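Local coordinates for synaptonemal complex protein 2 (Mus musculus, PDB 5IWZ), which builds the axial and lateral elements of the synaptonemal complex in meiotic prophase and is required for inserting SYCP3 and for chromosome synapsis, at residues V6-Q11 with L33-C38; K27-L32 with S70-S75. One frame throughout, in Å; residues are numbered along the deposited sequence.

Interaction 1. Residues V6-Q11 with L33-C38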
loop_
_atom_site.group_PDB
_atom_site.type_symbol
_atom_site.label_atom_id
_atom_site.label_comp_id
_atom_site.label_asym_id
_atom_site.label_seq_id
_atom_site.Cartn_x
_atom_site.Cartn_y
_atom_site.Cartn_z
ATOM N N VAL A 6 -24.926 12.927 -27.007
ATOM C CA VAL A 6 -23.698 12.606 -27.723
ATOM C C VAL A 6 -23.136 11.301 -27.177
ATOM O O VAL A 6 -23.042 11.107 -25.958
ATOM C CB VAL A 6 -22.680 13.750 -27.603
ATOM C CG1 VAL A 6 -21.279 13.253 -27.927
ATOM C CG2 VAL A 6 -23.061 14.904 -28.526
ATOM N N ARG A 7 -22.783 10.395 -28.079
ATOM C CA ARG A 7 -22.215 9.106 -27.719
ATOM C C ARG A 7 -20.694 9.204 -27.683
ATOM O O ARG A 7 -20.089 9.698 -28.642
ATOM C CB ARG A 7 -22.644 8.035 -28.711
ATOM N N PRO A 8 -20.056 8.767 -26.602
ATOM C CA PRO A 8 -18.588 8.785 -26.551
ATOM C C PRO A 8 -18.015 7.721 -27.471
ATOM O O PRO A 8 -18.599 6.652 -27.645
ATOM C CB PRO A 8 -18.275 8.470 -25.081
ATOM C CG PRO A 8 -19.626 8.390 -24.357
ATOM C CD PRO A 8 -20.657 8.143 -25.414
ATOM N N ASP A 9 -16.858 8.014 -28.063
ATOM C CA ASP A 9 -16.227 7.105 -29.023
ATOM C C ASP A 9 -14.820 6.742 -28.555
ATOM O O ASP A 9 -13.914 7.584 -28.594
ATOM C CB ASP A 9 -16.183 7.726 -30.417
ATOM C CG ASP A 9 -15.724 6.737 -31.491
ATOM O OD1 ASP A 9 -15.597 7.143 -32.668
ATOM O OD2 ASP A 9 -15.492 5.550 -31.158
ATOM N N LEU A 10 -14.629 5.475 -28.160
ATOM C CA LEU A 10 -13.309 5.027 -27.708
ATOM C C LEU A 10 -12.240 5.222 -28.774
ATOM O O LEU A 10 -11.088 5.531 -28.445
ATOM C CB LEU A 10 -13.349 3.563 -27.288
ATOM C CG LEU A 10 -14.009 3.336 -25.935
ATOM C CD1 LEU A 10 -14.263 1.862 -25.752
ATOM C CD2 LEU A 10 -13.131 3.875 -24.817
ATOM N N GLN A 11 -12.596 5.060 -30.051
ATOM C CA GLN A 11 -11.636 5.269 -31.129
ATOM C C GLN A 11 -11.075 6.683 -31.146
ATOM O O GLN A 11 -10.082 6.933 -31.840
ATOM C CB GLN A 11 -12.296 4.961 -32.475
ATOM C CG GLN A 11 -12.866 3.563 -32.569
ATOM C CD GLN A 11 -13.703 3.372 -33.815
ATOM O OE1 GLN A 11 -13.472 2.448 -34.598
ATOM N NE2 GLN A 11 -14.683 4.257 -34.013
ATOM N N LEU A 33 -14.559 7.141 -19.969
ATOM C CA LEU A 33 -14.478 6.336 -18.760
ATOM C C LEU A 33 -15.810 5.689 -18.393
ATOM O O LEU A 33 -15.833 4.838 -17.497
ATOM C CB LEU A 33 -13.969 7.189 -17.590
ATOM C CG LEU A 33 -12.502 7.635 -17.640
ATOM C CD1 LEU A 33 -12.162 8.481 -16.433
ATOM C CD2 LEU A 33 -11.571 6.439 -17.713
ATOM N N GLN A 34 -16.907 6.050 -19.055
ATOM C CA GLN A 34 -18.199 5.432 -18.775
ATOM C C GLN A 34 -18.544 4.305 -19.744
ATOM O O GLN A 34 -19.608 3.696 -19.605
ATOM C CB GLN A 34 -19.326 6.476 -18.794
ATOM C CG GLN A 34 -18.992 7.832 -18.176
ATOM C CD GLN A 34 -18.371 7.745 -16.791
ATOM O OE1 GLN A 34 -18.748 6.899 -15.974
ATOM N NE2 GLN A 34 -17.413 8.638 -16.517
ATOM N N ILE A 35 -17.673 4.015 -20.713
ATOM C CA ILE A 35 -17.862 2.923 -21.665
ATOM C C ILE A 35 -17.193 1.669 -21.122
ATOM O O ILE A 35 -16.123 1.735 -20.506
ATOM C CB ILE A 35 -17.280 3.283 -23.045
ATOM C CG1 ILE A 35 -17.838 4.599 -23.568
ATOM C CG2 ILE A 35 -17.563 2.181 -24.052
ATOM C CD1 ILE A 35 -17.182 5.023 -24.870
ATOM N N ASP A 36 -17.814 0.517 -21.362
ATOM C CA ASP A 36 -17.176 -0.757 -21.063
ATOM C C ASP A 36 -16.325 -1.174 -22.253
ATOM O O ASP A 36 -16.827 -1.281 -23.375
ATOM C CB ASP A 36 -18.210 -1.829 -20.725
ATOM C CG ASP A 36 -18.338 -2.062 -19.228
ATOM O OD1 ASP A 36 -19.451 -1.939 -18.669
ATOM O OD2 ASP A 36 -17.302 -2.372 -18.600
ATOM N N ILE A 37 -15.038 -1.402 -21.991
ATOM C CA ILE A 37 -14.089 -1.752 -23.040
ATOM C C ILE A 37 -14.427 -3.135 -23.572
ATOM O O ILE A 37 -14.560 -4.099 -22.806
ATOM C CB ILE A 37 -12.648 -1.705 -22.508
ATOM C CG1 ILE A 37 -12.276 -0.289 -22.058
ATOM C CG2 ILE A 37 -11.668 -2.218 -23.568
ATOM C CD1 ILE A 37 -12.248 0.705 -23.172
ATOM N N CYS A 38 -14.578 -3.240 -24.884
ATOM C CA CYS A 38 -14.842 -4.516 -25.529
ATOM C C CYS A 38 -13.611 -4.951 -26.307
ATOM O O CYS A 38 -13.074 -4.180 -27.111
ATOM C CB CYS A 38 -16.066 -4.428 -26.437
ATOM S SG CYS A 38 -17.606 -4.487 -25.494
#

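Interaction 2. Residues K27-L32 with S70-S75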
loop_
_atom_site.group_PDB
_atom_site.type_symbol
_atom_site.label_atom_id
_atom_site.label_comp_id
_atom_site.label_asym_id
_atom_site.label_seq_id
_atom_site.Cartn_x
_atom_site.Cartn_y
_atom_site.Cartn_z
ATOM N N LYS A 27 -14.062 16.755 -20.272
ATOM C CA LYS A 27 -15.340 16.082 -20.498
ATOM C C LYS A 27 -15.264 14.950 -21.521
ATOM O O LYS A 27 -15.799 13.867 -21.238
ATOM C CB LYS A 27 -16.409 17.116 -20.893
ATOM C CG LYS A 27 -16.842 18.020 -19.760
ATOM C CD LYS A 27 -18.246 18.589 -19.988
ATOM C CE LYS A 27 -18.343 19.406 -21.274
ATOM N NZ LYS A 27 -18.156 20.876 -21.056
ATOM N N PRO A 28 -14.635 15.105 -22.700
ATOM C CA PRO A 28 -14.545 13.939 -23.607
ATOM C C PRO A 28 -13.839 12.750 -22.974
ATOM O O PRO A 28 -14.373 11.637 -22.994
ATOM C CB PRO A 28 -13.793 14.503 -24.830
ATOM C CG PRO A 28 -14.207 15.950 -24.850
ATOM C CD PRO A 28 -14.215 16.346 -23.378
ATOM N N LEU A 29 -12.665 12.956 -22.369
ATOM C CA LEU A 29 -11.980 11.851 -21.709
ATOM C C LEU A 29 -12.865 11.199 -20.648
ATOM O O LEU A 29 -12.958 9.965 -20.574
ATOM C CB LEU A 29 -10.677 12.347 -21.087
ATOM C CG LEU A 29 -9.702 11.273 -20.620
ATOM C CD1 LEU A 29 -9.086 10.526 -21.822
ATOM C CD2 LEU A 29 -8.631 11.892 -19.743
ATOM N N LEU A 30 -13.535 12.017 -19.830
ATOM C CA LEU A 30 -14.386 11.475 -18.786
ATOM C C LEU A 30 -15.525 10.654 -19.375
ATOM O O LEU A 30 -15.927 9.635 -18.800
ATOM C CB LEU A 30 -14.936 12.601 -17.918
ATOM C CG LEU A 30 -14.036 13.201 -16.852
ATOM C CD1 LEU A 30 -14.752 14.376 -16.210
ATOM C CD2 LEU A 30 -13.645 12.164 -15.803
ATOM N N ALA A 31 -16.052 11.072 -20.524
ATOM C CA ALA A 31 -17.140 10.320 -21.135
ATOM C C ALA A 31 -16.677 8.923 -21.536
ATOM O O ALA A 31 -17.427 7.945 -21.389
ATOM C CB ALA A 31 -17.701 11.084 -22.337
ATOM N N LEU A 32 -15.432 8.803 -22.017
ATOM C CA LEU A 32 -14.906 7.485 -22.358
ATOM C C LEU A 32 -14.854 6.578 -21.141
ATOM O O LEU A 32 -15.063 5.365 -21.252
ATOM C CB LEU A 32 -13.514 7.595 -22.970
ATOM C CG LEU A 32 -13.353 8.376 -24.260
ATOM C CD1 LEU A 32 -11.959 8.105 -24.797
ATOM C CD2 LEU A 32 -14.431 7.992 -25.262
ATOM N N SER A 70 -5.280 11.171 -11.938
ATOM C CA SER A 70 -5.900 9.855 -11.790
ATOM C C SER A 70 -6.719 9.478 -13.017
ATOM O O SER A 70 -6.627 8.349 -13.512
ATOM C CB SER A 70 -6.814 9.819 -10.549
ATOM O OG SER A 70 -6.096 9.568 -9.350
ATOM N N SER A 71 -7.557 10.405 -13.498
ATOM C CA SER A 71 -8.424 10.082 -14.631
ATOM C C SER A 71 -7.603 9.757 -15.877
ATOM O O SER A 71 -7.961 8.859 -16.651
ATOM C CB SER A 71 -9.423 11.222 -14.893
ATOM O OG SER A 71 -8.811 12.358 -15.496
ATOM N N ILE A 72 -6.476 10.446 -16.079
ATOM C CA ILE A 72 -5.630 10.136 -17.228
ATOM C C ILE A 72 -5.006 8.752 -17.070
ATOM O O ILE A 72 -5.016 7.940 -18.003
ATOM C CB ILE A 72 -4.545 11.215 -17.422
ATOM C CG1 ILE A 72 -5.173 12.589 -17.689
ATOM C CG2 ILE A 72 -3.662 10.826 -18.576
ATOM C CD1 ILE A 72 -4.277 13.779 -17.279
ATOM N N LEU A 73 -4.436 8.470 -15.891
ATOM C CA LEU A 73 -3.756 7.190 -15.683
ATOM C C LEU A 73 -4.715 6.025 -15.863
ATOM O O LEU A 73 -4.342 4.980 -16.411
ATOM C CB LEU A 73 -3.128 7.143 -14.287
ATOM C CG LEU A 73 -1.991 8.122 -14.052
ATOM C CD1 LEU A 73 -1.734 8.253 -12.564
ATOM C CD2 LEU A 73 -0.735 7.639 -14.769
ATOM N N ILE A 74 -5.960 6.193 -15.413
ATOM C CA ILE A 74 -6.960 5.139 -15.545
ATOM C C ILE A 74 -7.334 4.923 -17.006
ATOM O O ILE A 74 -7.516 3.782 -17.450
ATOM C CB ILE A 74 -8.179 5.480 -14.671
ATOM C CG1 ILE A 74 -7.842 5.249 -13.186
ATOM C CG2 ILE A 74 -9.415 4.680 -15.081
ATOM C CD1 ILE A 74 -8.844 5.905 -12.209
ATOM N N SER A 75 -7.419 6.007 -17.787
ATOM C CA SER A 75 -7.759 5.889 -19.205
ATOM C C SER A 75 -6.708 5.097 -19.969
ATOM O O SER A 75 -7.044 4.269 -20.823
ATOM C CB SER A 75 -7.922 7.279 -19.831
ATOM O OG SER A 75 -8.852 8.058 -19.085
#

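Interaction 1. Residues V6-Q11 with L33-C38
Pro8 and Leu10 from the N-terminal lead-in meet Ile35 and Ile37 from the loop after helix 27-32; the side chains that meet across the contact are apolar, and no hydrogen bond joins the segments. Ile35 stands at the middle of the contact. CD1, at the end of its longer branch, lies between CB of Pro8, 3.6 Å from Ile35 CD1, and CG of Leu10, 3.7 Å from the same methyl. The side chains of Pro8 and Ile35 slide past each other in opposite directions, and CD1 also rests against the backbone carbonyl oxygen of Pro8. CG2 of Ile35 is 3.7 Å from CD1 of Leu10, and these two side chains reach for each other tip to tip. With chi1 at -54°, Ile35 holds CG1 beside its backbone N and CG2 beside its carbonyl carbon, which turns both branches toward the lead-in. Ile37 crosses Leu10 obliquely, its CD1 only 3.5 Å from CD1 of Leu10, tighter than usual for two methyls, and 3.7 Å from Leu10 CD2, so that it touches both branches of the leucine.

Within the lead-in, OD2 of Asp9 accepts a hydrogen bond from the backbone N-H of Gln11, N to OD2 3.1 Å, approached from well above the carboxylate plane, and another from NE2 of Gln11 at 3.2 Å, this time through its syn lone pair. The first bond makes an Asx turn, which bends the chain as it enters the 3-10 segment starting at Leu10. On the other segment, Arg78 NH1 of helix 66-79 hydrogen-bonds to the carbonyl oxygen of Ile35.

The arrangement is a surface packing of loop on loop at the N-terminal edge of the armadillo-repeat-like domain, laying the chain's extended start against the connection that follows its second helix.

Interaction 2. Residues K27-L32 with S70-S75
Helices 27-32 and 66-79 pack as neighbours in the armadillo-repeat-like part of the protein, their local axes (residues 27-32 and 70-75) approaching to 10.3 Å and running in broadly the same direction, with a crossing angle of 49°. At this separation the leucines of the first helix do the spanning, and the smaller serines of the other receive them. The CA atoms come nearest at Leu30 and Ser71, 7.4 Å apart, and at Leu29 and Ser75.

Leu29 carries most of the contact. Its CG is swung anti to the backbone N (chi1 -167°), sending the forked end across to the second helix, where it settles over one turn. CD2 reaches CG1 of Ile72 at 4.1 Å, the two side chains crossing at about a right angle. CD1 lies 4.0 Å from CB of Ser75, and CG and both methyls of Leu29 gather round the Ser75 hydroxyl. Leu30 adds a looser, more exposed touch, its CD2 being 4.4 Å from CB of Ser71, whose own hydroxyl bonds to the carbonyl oxygen of Thr68.

Leu29 also packs on Ile17 of helix 13-23, and Ile72 on Leu56 and Ile57 of helix 49-63, so helices 13-23 and 49-63 complete the surroundings of the pair.

A buried hydroxyl facing a leucine needs a polar partner, and Ser75 finds one in its own helix. Its OG lies 3.7 Å from CG of Leu29 and donates to the carbonyl oxygen of Ser71 at 2.7 Å. That oxygen also takes the helical bond from Ser75 N at 3.1 Å, so one acceptor is gripped twice by a single residue, OG and N coming from opposite faces of the carbonyl plane.

In the fold
Followed from the N terminus, the chain passes through 6-11, forms helices 13-23 and 27-32, and then enters the loop 33-38, where interaction 1 closes a short, mostly helical excursion. Interaction 2 starts inside that excursion, at 27-32, and closes a longer one through strand 43-45 and helix 49-63 when 70-75 returns. The two closures therefore cross, since their segments alternate along the chain. In space they adjoin, with centres 10 Å apart: Asp9 packs on Leu32, and Leu33 on Ile74 and Ser75. Together they tie the N-terminal lead-in, the first two helices and helix 66-79 into one end of the helical domain.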